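PDB 6AQ4: citrate lyase subunit beta-like protein from Mycobacterium tuberculosis H37Rv, which binds magnesium and citramalyl-CoA, is probably a lyase of the HpcH/HpaI aldolase family, and may play a role in fatty acid biosynthesis. Local coordinates for residues 139-144 / 184-189; 16-21 / 211-216. All blocks are in the same frame, centred on the assembly; numbering follows the deposited sequence.

Interaction 1. Residues 139-144 / 184-189; sequences GMMWGA and LALDAV. With CQM (Citramalyl-CoA), chain L.
Met140 lies opposite Ala185 where two neighbouring parallel strands of the TIM barrel, 137-142 and 184-187, run side by side. The main-chain ladder is short: Met140 N donates to Leu184 O (2.9 Å), and Leu186 N returns a nearly straight bond to Met140 O (2.9 Å). Beyond it the side chains of Trp142, Asp187 and Ala188 take over.

Trp142 is worth following outward. Its chi1 of 73° places CG between the backbone N and the carbonyl carbon, which swings the indole across to the second strand. CD1 passes beside Ala188 N and Asp187 OD1. NE1 then gives its hydrogen to Asp187 OD1 at 2.9 Å, the N-H pointing almost straight at the oxygen (177°) and the oxygen lying in the ring plane. Farther round, CE2 and CZ2 sit under the Ala188 methyl, a CH-pi contact with CB 3.6 Å from the centroid of the five-membered ring. With one edge bonded and one face covered, the indole has little freedom to turn. Asp187 OD1 also takes a salt bridge from Arg171 of helix 165-180, and Tyr163 meets the indole edge-to-face.

On the barrel-interior side, Met141 stretches out fully extended, CB against Leu186 CB and CE near Val189 CG1, while Val215 of the next strand packs on all three residues. Toward the bound citramalyl-CoA, a water bridges the segments, donating to Trp142 O and accepting from Val189 N at 2.9 Å.

Interaction 2. Residues 16-21 / 211-216; sequences PGWLFC and FDVTVC. With CQM (Citramalyl-CoA), chain L.
Phe20 and Val215 meet beside the bound citramalyl-CoA, at the seam where the first and last strands of the TIM barrel, 17-22 and 213-216, lie parallel and close the cylinder. Val215 CG1 rests against Phe20 CE2 (3.4 Å), and the ligand covers one face of the phenyl ring: C2P, next to the thioester sulfur, stands 3.3 Å above the ring plane and over its centre. Phe20 O accepts a hydrogen bond from the adenine amino group N6A at 2.8 Å. One residue therefore touches both the adenine and the thiol end of the CoA.

Its backbone helps hold Phe20 in place, and Ile40 of strand 38-42 also packs on the ring. Phe20 N donates to Cys216 O at 2.8 Å, and the Leu19 side chain lies alongside that carbonyl, CD1 3.5 Å from Cys216 O. Toward the N-terminal ends of the segments, Thr214 N donates to Pro16 O at 3.0 Å.

Away from the ligand, Trp18 carries the packing. With Val213 CG1 anti to the backbone N (chi1 171°) and CG2 beside that nitrogen, both methyls lie over one face of the indole: CG1 makes a CH-pi contact 3.7 Å from the centroid of the five-membered ring, and CG2 sits nearer the rim, 3.6 Å from NE1. The indole N-H is used locally, by Gly15 O. Leu186 and Ile40, from two further barrel strands, also pack against Trp18. On the outer side of the strands, Thr214 OG1 is hydrogen-bonded to Tyr229 OH, and Cys216 packs on helix 221-228.

Since Phe20 offers the ligand a carbonyl oxygen and a ring face, the strand reads an adenine amino donor through its main chain and an aliphatic carbon through its side chain.

In the fold
From the N terminus, strand 17-22 starts the barrel and waits almost 200 residues for its partner. Strands 38-42, 69-72, 95-98 and 114-119 follow before 137-142. The chain then passes through helices 144-151 and 165-180 to strand 184-187, closing the smaller loop of interaction 1. Helix 196-209 leads on to strand 213-216, where interaction 2 joins the last strand to the first, closing the long loop within which interaction 1 is nested. Strands 184-187 and 213-216 are adjacent, and probable backbone hydrogen bonds from Asp187 N to Val213 O and from Asp212 N to Ala185 O connect the two contacts. Both border the citramalyl-CoA site.

Interaction 1. Residues 139-144 / 184-189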
loop_
_atom_site.group_PDB
_atom_site.type_symbol
_atom_site.label_atom_id
_atom_site.label_comp_id
_atom_site.label_asym_id
_atom_site.label_seq_id
_atom_site.Cartn_x
_atom_site.Cartn_y
_atom_site.Cartn_z
ATOM N N GLY B 139 -7.693 17.818 -8.834
ATOM C CA GLY B 139 -8.115 16.861 -7.815
ATOM C C GLY B 139 -7.987 15.397 -8.213
ATOM O O GLY B 139 -7.929 15.084 -9.398
ATOM N N MET B 140 -7.933 14.508 -7.218
ATOM C CA MET B 140 -7.939 13.062 -7.447
ATOM C C MET B 140 -9.035 12.415 -6.604
ATOM O O MET B 140 -9.129 12.681 -5.401
ATOM C CB MET B 140 -6.607 12.428 -7.027
ATOM C CG MET B 140 -5.381 13.045 -7.640
ATOM S SD MET B 140 -5.098 12.512 -9.333
ATOM C CE MET B 140 -4.585 10.796 -9.104
ATOM N N MET B 141 -9.849 11.567 -7.227
ATOM C CA MET B 141 -10.813 10.726 -6.514
ATOM C C MET B 141 -10.450 9.273 -6.827
ATOM O O MET B 141 -9.749 9.023 -7.806
ATOM C CB MET B 141 -12.224 11.054 -6.993
ATOM C CG MET B 141 -13.328 10.210 -6.408
ATOM S SD MET B 141 -14.936 10.746 -7.038
ATOM C CE MET B 141 -16.028 9.633 -6.138
ATOM N N TRP B 142 -10.848 8.323 -5.986
ATOM C CA TRP B 142 -10.697 6.901 -6.343
ATOM C C TRP B 142 -12.049 6.199 -6.398
ATOM O O TRP B 142 -13.013 6.642 -5.769
ATOM C CB TRP B 142 -9.744 6.158 -5.394
ATOM C CG TRP B 142 -10.335 5.913 -4.034
ATOM C CD1 TRP B 142 -10.623 6.848 -3.080
ATOM C CD2 TRP B 142 -10.716 4.648 -3.486
ATOM N NE1 TRP B 142 -11.167 6.243 -1.971
ATOM C CE2 TRP B 142 -11.232 4.892 -2.194
ATOM C CE3 TRP B 142 -10.672 3.333 -3.961
ATOM C CZ2 TRP B 142 -11.700 3.868 -1.373
ATOM C CZ3 TRP B 142 -11.137 2.318 -3.143
ATOM C CH2 TRP B 142 -11.644 2.592 -1.863
ATOM N N GLY B 143 -12.119 5.117 -7.167
ATOM C CA GLY B 143 -13.358 4.372 -7.344
ATOM C C GLY B 143 -13.074 2.893 -7.147
ATOM O O GLY B 143 -12.275 2.294 -7.869
ATOM N N ALA B 144 -13.714 2.312 -6.143
ATOM C CA ALA B 144 -13.501 0.911 -5.784
ATOM C C ALA B 144 -14.179 -0.075 -6.720
ATOM O O ALA B 144 -13.725 -1.212 -6.853
ATOM C CB ALA B 144 -13.997 0.652 -4.345
ATOM N N LEU B 184 -6.775 18.545 -4.766
ATOM C CA LEU B 184 -7.869 18.099 -3.901
ATOM C C LEU B 184 -7.852 16.580 -3.799
ATOM O O LEU B 184 -7.417 15.905 -4.736
ATOM C CB LEU B 184 -9.224 18.548 -4.446
ATOM C CG LEU B 184 -9.748 19.912 -3.996
ATOM C CD1 LEU B 184 -11.090 20.208 -4.640
ATOM C CD2 LEU B 184 -9.867 19.961 -2.486
ATOM N N ALA B 185 -8.312 16.046 -2.666
ATOM C CA ALA B 185 -8.457 14.599 -2.492
ATOM C C ALA B 185 -9.888 14.215 -2.125
ATOM O O ALA B 185 -10.404 14.612 -1.074
ATOM C CB ALA B 185 -7.489 14.070 -1.452
ATOM N N LEU B 186 -10.512 13.429 -2.997
ATOM C CA LEU B 186 -11.919 13.033 -2.851
ATOM C C LEU B 186 -12.029 11.546 -2.519
ATOM O O LEU B 186 -11.542 10.700 -3.271
ATOM C CB LEU B 186 -12.684 13.305 -4.155
ATOM C CG LEU B 186 -13.000 14.747 -4.565
ATOM C CD1 LEU B 186 -11.732 15.529 -4.914
ATOM C CD2 LEU B 186 -13.998 14.764 -5.734
ATOM N N ASP B 187 -12.677 11.229 -1.403
ATOM C CA ASP B 187 -12.840 9.840 -0.983
ATOM C C ASP B 187 -14.017 9.171 -1.698
ATOM O O ASP B 187 -14.960 9.838 -2.138
ATOM C CB ASP B 187 -13.018 9.756 0.535
ATOM C CG ASP B 187 -12.687 8.376 1.089
ATOM O OD1 ASP B 187 -11.934 7.625 0.428
ATOM O OD2 ASP B 187 -13.174 8.049 2.195
ATOM N N ALA B 188 -13.962 7.843 -1.787
ATOM C CA ALA B 188 -14.916 7.069 -2.579
ATOM C C ALA B 188 -16.349 7.073 -2.040
ATOM O O ALA B 188 -16.579 7.153 -0.830
ATOM C CB ALA B 188 -14.417 5.631 -2.755
ATOM N N VAL B 189 -17.311 6.968 -2.953
ATOM C CA VAL B 189 -18.726 6.953 -2.577
ATOM C C VAL B 189 -19.033 5.780 -1.652
ATOM O O VAL B 189 -18.342 4.753 -1.688
ATOM C CB VAL B 189 -19.642 6.833 -3.821
ATOM C CG1 VAL B 189 -19.711 8.160 -4.593
ATOM C CG2 VAL B 189 -19.177 5.688 -4.718
HETATM C C2 CQM L . -18.929 4.543 -8.709
HETATM C C4 CQM L . -16.820 3.376 -9.110
HETATM C C6 CQM L . -16.878 5.808 -8.269
HETATM P P2A CQM L . -34.256 7.034 -5.832
HETATM O O5A CQM L . -35.187 8.133 -6.289
HETATM O O4A CQM L . -34.753 5.679 -6.292
HETATM O O3A CQM L . -34.050 7.037 -4.276
HETATM O O6A CQM L . -32.824 7.252 -6.501
HETATM P P1A CQM L . -35.029 7.794 -3.297
HETATM O O1A CQM L . -34.534 7.586 -1.873
HETATM O O2A CQM L . -36.445 7.249 -3.478
HETATM O O5B CQM L . -35.015 9.341 -3.599
HETATM C C5B CQM L . -35.824 10.177 -2.835
HETATM C C4B CQM L . -35.612 11.672 -3.021
HETATM O O4B CQM L . -34.256 11.889 -3.178
HETATM C C3B CQM L . -36.191 12.152 -4.274
HETATM O O3B CQM L . -36.478 13.517 -4.148
HETATM C C2B CQM L . -35.129 11.990 -5.157
HETATM O O2B CQM L . -35.429 12.507 -6.417
HETATM C C1B CQM L . -33.968 12.481 -4.396
HETATM P P3B CQM L . -37.957 13.973 -3.765
HETATM O O7A CQM L . -38.061 15.490 -3.850
HETATM O O8A CQM L . -38.286 13.517 -2.350
HETATM O O9A CQM L . -38.912 13.325 -4.746
HETATM N N9A CQM L . -32.647 12.036 -4.858
HETATM C C4A CQM L . -31.708 12.800 -5.448
HETATM N N3A CQM L . -31.634 14.098 -5.785
HETATM C C2A CQM L . -30.537 14.583 -6.367
HETATM N N1A CQM L . -29.488 13.794 -6.642
HETATM C C6A CQM L . -29.507 12.493 -6.324
HETATM C C5A CQM L . -30.632 11.963 -5.712
HETATM N N7A CQM L . -30.951 10.730 -5.278
HETATM C C8A CQM L . -32.183 10.779 -4.761
HETATM N N6A CQM L . -28.386 11.613 -6.598
HETATM C CBP CQM L . -30.603 6.434 -7.087
HETATM C CCP CQM L . -31.917 6.192 -6.429
HETATM C CDP CQM L . -30.790 6.164 -8.552
HETATM C CEP CQM L . -29.541 5.477 -6.489
HETATM C CAP CQM L . -30.222 7.886 -6.843
HETATM O OAP CQM L . -29.909 8.130 -5.493
HETATM C C9P CQM L . -28.993 8.336 -7.643
HETATM O O9P CQM L . -29.057 8.506 -8.842
HETATM N N8P CQM L . -27.733 8.555 -6.963
HETATM C C7P CQM L . -26.597 8.956 -7.729
HETATM C C6P CQM L . -26.220 7.956 -8.833
HETATM C C5P CQM L . -24.920 8.281 -9.509
HETATM O O5P CQM L . -24.687 9.430 -9.808
HETATM N N4P CQM L . -23.984 7.217 -9.784
HETATM C C3P CQM L . -22.696 7.518 -10.404
HETATM C C2P CQM L . -21.643 7.714 -9.335
HETATM S S1P CQM L . -21.199 6.250 -8.387
HETATM C C1 CQM L . -20.024 5.328 -9.438
HETATM O O2 CQM L . -20.085 5.333 -10.712
HETATM C C3 CQM L . -17.515 4.751 -9.174
HETATM O O7 CQM L . -17.544 5.215 -10.487
HETATM O O3 CQM L . -16.563 2.681 -10.173
HETATM O O4 CQM L . -16.494 2.898 -7.994
HETATM O O HOH W 1 -16.030 6.345 -5.434
#

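Interaction 2. Residues 16-21 / 211-216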
loop_
_atom_site.group_PDB
_atom_site.type_symbol
_atom_site.label_atom_id
_atom_site.label_comp_id
_atom_site.label_asym_id
_atom_site.label_seq_id
_atom_site.Cartn_x
_atom_site.Cartn_y
_atom_site.Cartn_z
ATOM N N PRO B 16 -17.256 19.689 2.268
ATOM C CA PRO B 16 -16.803 18.337 1.923
ATOM C C PRO B 16 -17.919 17.431 1.394
ATOM O O PRO B 16 -17.649 16.280 1.047
ATOM C CB PRO B 16 -16.307 17.810 3.266
ATOM C CG PRO B 16 -17.255 18.424 4.238
ATOM C CD PRO B 16 -17.628 19.791 3.688
ATOM N N GLY B 17 -19.149 17.937 1.343
ATOM C CA GLY B 17 -20.282 17.126 0.936
ATOM C C GLY B 17 -20.635 17.241 -0.535
ATOM O O GLY B 17 -21.477 18.062 -0.922
ATOM N N TRP B 18 -19.995 16.416 -1.362
ATOM C CA TRP B 18 -20.310 16.382 -2.794
ATOM C C TRP B 18 -21.294 15.265 -3.136
ATOM O O TRP B 18 -21.304 14.198 -2.517
ATOM C CB TRP B 18 -19.053 16.256 -3.659
ATOM C CG TRP B 18 -18.088 17.402 -3.538
ATOM C CD1 TRP B 18 -17.982 18.297 -2.501
ATOM C CD2 TRP B 18 -17.090 17.776 -4.490
ATOM N NE1 TRP B 18 -16.973 19.196 -2.753
ATOM C CE2 TRP B 18 -16.411 18.898 -3.969
ATOM C CE3 TRP B 18 -16.702 17.270 -5.737
ATOM C CZ2 TRP B 18 -15.370 19.523 -4.655
ATOM C CZ3 TRP B 18 -15.663 17.888 -6.414
ATOM C CH2 TRP B 18 -15.006 19.001 -5.869
ATOM N N LEU B 19 -22.123 15.533 -4.134
ATOM C CA LEU B 19 -23.210 14.645 -4.497
ATOM C C LEU B 19 -23.236 14.420 -6.008
ATOM O O LEU B 19 -23.293 15.366 -6.801
ATOM C CB LEU B 19 -24.543 15.240 -4.033
ATOM C CG LEU B 19 -25.832 14.491 -4.386
ATOM C CD1 LEU B 19 -25.765 13.040 -3.920
ATOM C CD2 LEU B 19 -27.048 15.204 -3.783
ATOM N N PHE B 20 -23.181 13.153 -6.392
ATOM C CA PHE B 20 -23.447 12.757 -7.750
ATOM C C PHE B 20 -24.932 12.918 -8.048
ATOM O O PHE B 20 -25.781 12.569 -7.230
ATOM C CB PHE B 20 -23.093 11.293 -7.929
ATOM C CG PHE B 20 -21.678 11.051 -8.352
ATOM C CD1 PHE B 20 -21.254 11.378 -9.634
ATOM C CD2 PHE B 20 -20.780 10.449 -7.486
ATOM C CE1 PHE B 20 -19.947 11.130 -10.034
ATOM C CE2 PHE B 20 -19.480 10.197 -7.874
ATOM C CZ PHE B 20 -19.060 10.534 -9.154
ATOM N N CYS B 21 -25.233 13.434 -9.234
ATOM C CA CYS B 21 -26.582 13.410 -9.783
ATOM C C CYS B 21 -26.485 13.101 -11.285
ATOM O O CYS B 21 -25.870 13.853 -12.033
ATOM C CB CYS B 21 -27.272 14.753 -9.569
ATOM S SG CYS B 21 -28.955 14.796 -10.213
ATOM N N PHE B 211 -8.409 13.861 3.512
ATOM C CA PHE B 211 -9.297 13.972 2.363
ATOM C C PHE B 211 -10.059 15.280 2.534
ATOM O O PHE B 211 -10.404 15.660 3.648
ATOM C CB PHE B 211 -10.280 12.811 2.281
ATOM C CG PHE B 211 -9.746 11.603 1.568
ATOM C CD1 PHE B 211 -9.811 11.512 0.185
ATOM C CD2 PHE B 211 -9.181 10.555 2.283
ATOM C CE1 PHE B 211 -9.326 10.399 -0.468
ATOM C CE2 PHE B 211 -8.713 9.438 1.642
ATOM C CZ PHE B 211 -8.772 9.360 0.256
ATOM N N ASP B 212 -10.309 15.974 1.434
ATOM C CA ASP B 212 -11.032 17.233 1.489
ATOM C C ASP B 212 -12.523 17.009 1.306
ATOM O O ASP B 212 -13.342 17.824 1.735
ATOM C CB ASP B 212 -10.523 18.164 0.396
ATOM C CG ASP B 212 -9.026 18.380 0.474
ATOM O OD1 ASP B 212 -8.587 19.157 1.348
ATOM O OD2 ASP B 212 -8.289 17.772 -0.330
ATOM N N VAL B 213 -12.861 15.895 0.666
ATOM C CA VAL B 213 -14.222 15.618 0.227
ATOM C C VAL B 213 -14.585 14.152 0.422
ATOM O O VAL B 213 -13.752 13.264 0.198
ATOM C CB VAL B 213 -14.347 15.888 -1.273
ATOM C CG1 VAL B 213 -15.697 15.391 -1.804
ATOM C CG2 VAL B 213 -14.119 17.367 -1.574
ATOM N N THR B 214 -15.823 13.895 0.835
ATOM C CA THR B 214 -16.388 12.555 0.722
ATOM C C THR B 214 -17.558 12.650 -0.240
ATOM O O THR B 214 -18.559 13.313 0.060
ATOM C CB THR B 214 -16.880 11.982 2.079
ATOM O OG1 THR B 214 -15.758 11.554 2.863
ATOM C CG2 THR B 214 -17.788 10.776 1.846
ATOM N N VAL B 215 -17.427 12.000 -1.394
ATOM C CA VAL B 215 -18.447 12.066 -2.437
ATOM C C VAL B 215 -19.647 11.197 -2.090
ATOM O O VAL B 215 -19.492 10.045 -1.677
ATOM C CB VAL B 215 -17.872 11.625 -3.795
ATOM C CG1 VAL B 215 -18.907 11.830 -4.916
ATOM C CG2 VAL B 215 -16.587 12.383 -4.077
ATOM N N CYS B 216 -20.844 11.752 -2.263
ATOM C CA CYS B 216 -22.076 11.023 -1.959
ATOM C C CYS B 216 -22.895 10.692 -3.194
ATOM O O CYS B 216 -22.767 11.346 -4.232
ATOM C CB CYS B 216 -22.952 11.823 -0.991
ATOM S SG CYS B 216 -22.150 12.131 0.578
HETATM C C2 CQM L . -18.929 4.543 -8.709
HETATM C C4 CQM L . -16.820 3.376 -9.110
HETATM C C6 CQM L . -16.878 5.808 -8.269
HETATM P P2A CQM L . -34.256 7.034 -5.832
HETATM O O5A CQM L . -35.187 8.133 -6.289
HETATM O O4A CQM L . -34.753 5.679 -6.292
HETATM O O3A CQM L . -34.050 7.037 -4.276
HETATM O O6A CQM L . -32.824 7.252 -6.501
HETATM P P1A CQM L . -35.029 7.794 -3.297
HETATM O O1A CQM L . -34.534 7.586 -1.873
HETATM O O2A CQM L . -36.445 7.249 -3.478
HETATM O O5B CQM L . -35.015 9.341 -3.599
HETATM C C5B CQM L . -35.824 10.177 -2.835
HETATM C C4B CQM L . -35.612 11.672 -3.021
HETATM O O4B CQM L . -34.256 11.889 -3.178
HETATM C C3B CQM L . -36.191 12.152 -4.274
HETATM O O3B CQM L . -36.478 13.517 -4.148
HETATM C C2B CQM L . -35.129 11.990 -5.157
HETATM O O2B CQM L . -35.429 12.507 -6.417
HETATM C C1B CQM L . -33.968 12.481 -4.396
HETATM P P3B CQM L . -37.957 13.973 -3.765
HETATM O O7A CQM L . -38.061 15.490 -3.850
HETATM O O8A CQM L . -38.286 13.517 -2.350
HETATM O O9A CQM L . -38.912 13.325 -4.746
HETATM N N9A CQM L . -32.647 12.036 -4.858
HETATM C C4A CQM L . -31.708 12.800 -5.448
HETATM N N3A CQM L . -31.634 14.098 -5.785
HETATM C C2A CQM L . -30.537 14.583 -6.367
HETATM N N1A CQM L . -29.488 13.794 -6.642
HETATM C C6A CQM L . -29.507 12.493 -6.324
HETATM C C5A CQM L . -30.632 11.963 -5.712
HETATM N N7A CQM L . -30.951 10.730 -5.278
HETATM C C8A CQM L . -32.183 10.779 -4.761
HETATM N N6A CQM L . -28.386 11.613 -6.598
HETATM C CBP CQM L . -30.603 6.434 -7.087
HETATM C CCP CQM L . -31.917 6.192 -6.429
HETATM C CDP CQM L . -30.790 6.164 -8.552
HETATM C CEP CQM L . -29.541 5.477 -6.489
HETATM C CAP CQM L . -30.222 7.886 -6.843
HETATM O OAP CQM L . -29.909 8.130 -5.493
HETATM C C9P CQM L . -28.993 8.336 -7.643
HETATM O O9P CQM L . -29.057 8.506 -8.842
HETATM N N8P CQM L . -27.733 8.555 -6.963
HETATM C C7P CQM L . -26.597 8.956 -7.729
HETATM C C6P CQM L . -26.220 7.956 -8.833
HETATM C C5P CQM L . -24.920 8.281 -9.509
HETATM O O5P CQM L . -24.687 9.430 -9.808
HETATM N N4P CQM L . -23.984 7.217 -9.784
HETATM C C3P CQM L . -22.696 7.518 -10.404
HETATM C C2P CQM L . -21.643 7.714 -9.335
HETATM S S1P CQM L . -21.199 6.250 -8.387
HETATM C C1 CQM L . -20.024 5.328 -9.438
HETATM O O2 CQM L . -20.085 5.333 -10.712
HETATM C C3 CQM L . -17.515 4.751 -9.174
HETATM O O7 CQM L . -17.544 5.215 -10.487
HETATM O O3 CQM L . -16.563 2.681 -10.173
HETATM O O4 CQM L . -16.494 2.898 -7.994
#